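Local coordinates for protein PadR family transcriptional regulator (Streptococcus pneumoniae, PDB 5ZQH) that probably binds DNA as a dimeric transcriptional regulator of the PadR family, through a winged helix-turn-helix domain, at residues G11-M16 with Y45-K50. Sequence-based numbering, arbitrary orientation.
Sequences GCVLDM and YPLLQK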
loop_
_atom_site.group_PDB
_atom_site.type_symbol
_atom_site.label_atom_id
_atom_site.label_comp_id
_atom_site.label_asym_id
_atom_site.label_seq_id
_atom_site.Cartn_x
_atom_site.Cartn_y
_atom_site.Cartn_z
ATOM N N GLY A 11 -3.913 3.023 -7.421
ATOM C CA GLY A 11 -5.317 3.333 -7.153
ATOM C C GLY A 11 -5.715 4.758 -7.482
ATOM O O GLY A 11 -6.741 4.974 -8.131
ATOM N N CYS A 12 -4.891 5.722 -7.054
ATOM C CA CYS A 12 -5.132 7.156 -7.318
ATOM C C CYS A 12 -5.082 7.522 -8.806
ATOM O O CYS A 12 -5.976 8.215 -9.289
ATOM C CB CYS A 12 -4.195 8.051 -6.490
ATOM S SG CYS A 12 -4.534 8.024 -4.710
ATOM N N VAL A 13 -4.054 7.045 -9.519
ATOM C CA VAL A 13 -3.932 7.227 -10.992
ATOM C C VAL A 13 -5.123 6.609 -11.748
ATOM O O VAL A 13 -5.696 7.238 -12.639
ATOM C CB VAL A 13 -2.552 6.739 -11.537
ATOM C CG1 VAL A 13 -2.562 6.490 -13.041
ATOM C CG2 VAL A 13 -1.463 7.746 -11.199
ATOM N N LEU A 14 -5.481 5.386 -11.369
ATOM C CA LEU A 14 -6.656 4.681 -11.886
ATOM C C LEU A 14 -7.972 5.440 -11.654
ATOM O O LEU A 14 -8.787 5.558 -12.577
ATOM C CB LEU A 14 -6.722 3.270 -11.284
ATOM C CG LEU A 14 -6.583 1.974 -12.105
ATOM C CD1 LEU A 14 -5.940 2.128 -13.480
ATOM C CD2 LEU A 14 -5.875 0.905 -11.280
ATOM N N ASP A 15 -8.156 5.962 -10.437
ATOM C CA ASP A 15 -9.341 6.757 -10.075
ATOM C C ASP A 15 -9.447 8.053 -10.880
ATOM O O ASP A 15 -10.523 8.373 -11.390
ATOM C CB ASP A 15 -9.367 7.046 -8.568
ATOM C CG ASP A 15 -10.713 7.591 -8.089
ATOM O OD1 ASP A 15 -11.732 6.871 -8.189
ATOM O OD2 ASP A 15 -10.743 8.738 -7.595
ATOM N N MET A 16 -8.329 8.774 -10.998
ATOM C CA MET A 16 -8.246 10.023 -11.766
ATOM C C MET A 16 -8.613 9.850 -13.240
ATOM O O MET A 16 -9.316 10.691 -13.801
ATOM C CB MET A 16 -6.860 10.654 -11.638
ATOM C CG MET A 16 -6.618 11.339 -10.308
ATOM S SD MET A 16 -4.913 11.892 -10.155
ATOM C CE MET A 16 -4.963 12.633 -8.523
ATOM N N TYR A 45 4.885 7.892 -15.779
ATOM C CA TYR A 45 4.675 7.243 -17.075
ATOM C C TYR A 45 5.043 5.740 -17.114
ATOM O O TYR A 45 4.393 4.996 -17.852
ATOM C CB TYR A 45 5.341 8.012 -18.225
ATOM C CG TYR A 45 4.499 8.065 -19.485
ATOM C CD1 TYR A 45 4.434 6.973 -20.353
ATOM C CD2 TYR A 45 3.765 9.208 -19.809
ATOM C CE1 TYR A 45 3.657 7.010 -21.506
ATOM C CE2 TYR A 45 2.984 9.259 -20.956
ATOM C CZ TYR A 45 2.933 8.150 -21.806
ATOM O OH TYR A 45 2.167 8.182 -22.953
ATOM N N PRO A 46 6.071 5.291 -16.340
ATOM C CA PRO A 46 6.246 3.836 -16.167
ATOM C C PRO A 46 5.005 3.108 -15.633
ATOM O O PRO A 46 4.693 2.009 -16.116
ATOM C CB PRO A 46 7.395 3.740 -15.163
ATOM C CG PRO A 46 8.213 4.942 -15.445
ATOM C CD PRO A 46 7.248 6.027 -15.829
ATOM N N LEU A 47 4.311 3.719 -14.663
ATOM C CA LEU A 47 3.039 3.198 -14.147
ATOM C C LEU A 47 1.930 3.193 -15.215
ATOM O O LEU A 47 1.218 2.189 -15.368
ATOM C CB LEU A 47 2.600 3.961 -12.885
ATOM C CG LEU A 47 1.218 3.709 -12.259
ATOM C CD1 LEU A 47 1.102 2.294 -11.699
ATOM C CD2 LEU A 47 0.924 4.747 -11.184
ATOM N N LEU A 48 1.803 4.297 -15.955
ATOM C CA LEU A 48 0.864 4.390 -17.075
ATOM C C LEU A 48 1.154 3.340 -18.143
ATOM O O LEU A 48 0.225 2.748 -18.693
ATOM C CB LEU A 48 0.860 5.796 -17.693
ATOM C CG LEU A 48 0.342 6.991 -16.879
ATOM C CD1 LEU A 48 0.603 8.289 -17.639
ATOM C CD2 LEU A 48 -1.136 6.863 -16.536
ATOM N N GLN A 49 2.441 3.110 -18.409
ATOM C CA GLN A 49 2.910 2.085 -19.348
ATOM C C GLN A 49 2.456 0.682 -18.920
ATOM O O GLN A 49 1.986 -0.094 -19.754
ATOM C CB GLN A 49 4.438 2.134 -19.459
ATOM C CG GLN A 49 5.011 1.681 -20.792
ATOM C CD GLN A 49 5.770 2.782 -21.515
ATOM O OE1 GLN A 49 6.605 3.478 -20.924
ATOM N NE2 GLN A 49 5.500 2.933 -22.804
ATOM N N LYS A 50 2.593 0.389 -17.619
ATOM C CA LYS A 50 2.222 -0.893 -17.020
ATOM C C LYS A 50 0.723 -1.169 -17.118
ATOM O O LYS A 50 0.324 -2.255 -17.544
ATOM C CB LYS A 50 2.700 -0.971 -15.566
ATOM C CG LYS A 50 2.604 -2.357 -14.928
ATOM C CD LYS A 50 3.356 -2.424 -13.607
ATOM C CE LYS A 50 2.510 -1.938 -12.439
ATOM N NZ LYS A 50 3.282 -1.042 -11.531
#
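V13 faces L47 and L48 across the gap between two helices, and the closest pair of CA atoms, those of V13 and L48, is 8.2 Å apart. Each segment is helical and keeps its own main-chain bonds: on one side N of D15 reaches O of G11, on the other N of Q49 reaches O of Y45. No hydrogen bond joins the two; three apolar side chains make the contact, which buries about 110 Å² counted over both sides.

V13 is the one residue of 11-16 that touches 45-50, and its methyls are split between two leucines. CG2 meets CD2 of L47 at 3.8 Å, the two side chains coming tip to tip; the same CD2 also lies 4.0 Å from CB of V13, at the root of the fork. CG1 touches CD2 of L48 at 3.8 Å. Here the L48 side chain crosses that of V13 at about a right angle. The two leucines start out differently as well: L47 has CG anti to its backbone N (chi1 173°) and projects straight at the valine, whereas L48 has CG anti to its carbonyl carbon (chi1 -66°) and brings one methyl across from the flank. All three residues are buried.

This is a helix-to-helix join in the core of a winged helix-turn-helix domain, near the centre of the chain. L31 of helix 24-34 and L51 of helix 45-53 also pack on V13, tying the three N-terminal helices together. L48 continues onto F73 of strand 69-75 and I57 of strand 57-63, the two long strands of the wing. Away from this interface, C12, D15 and M16 pack against I100 of the second subunit, so helix 3-19 lies between the domain core and the dimer partner.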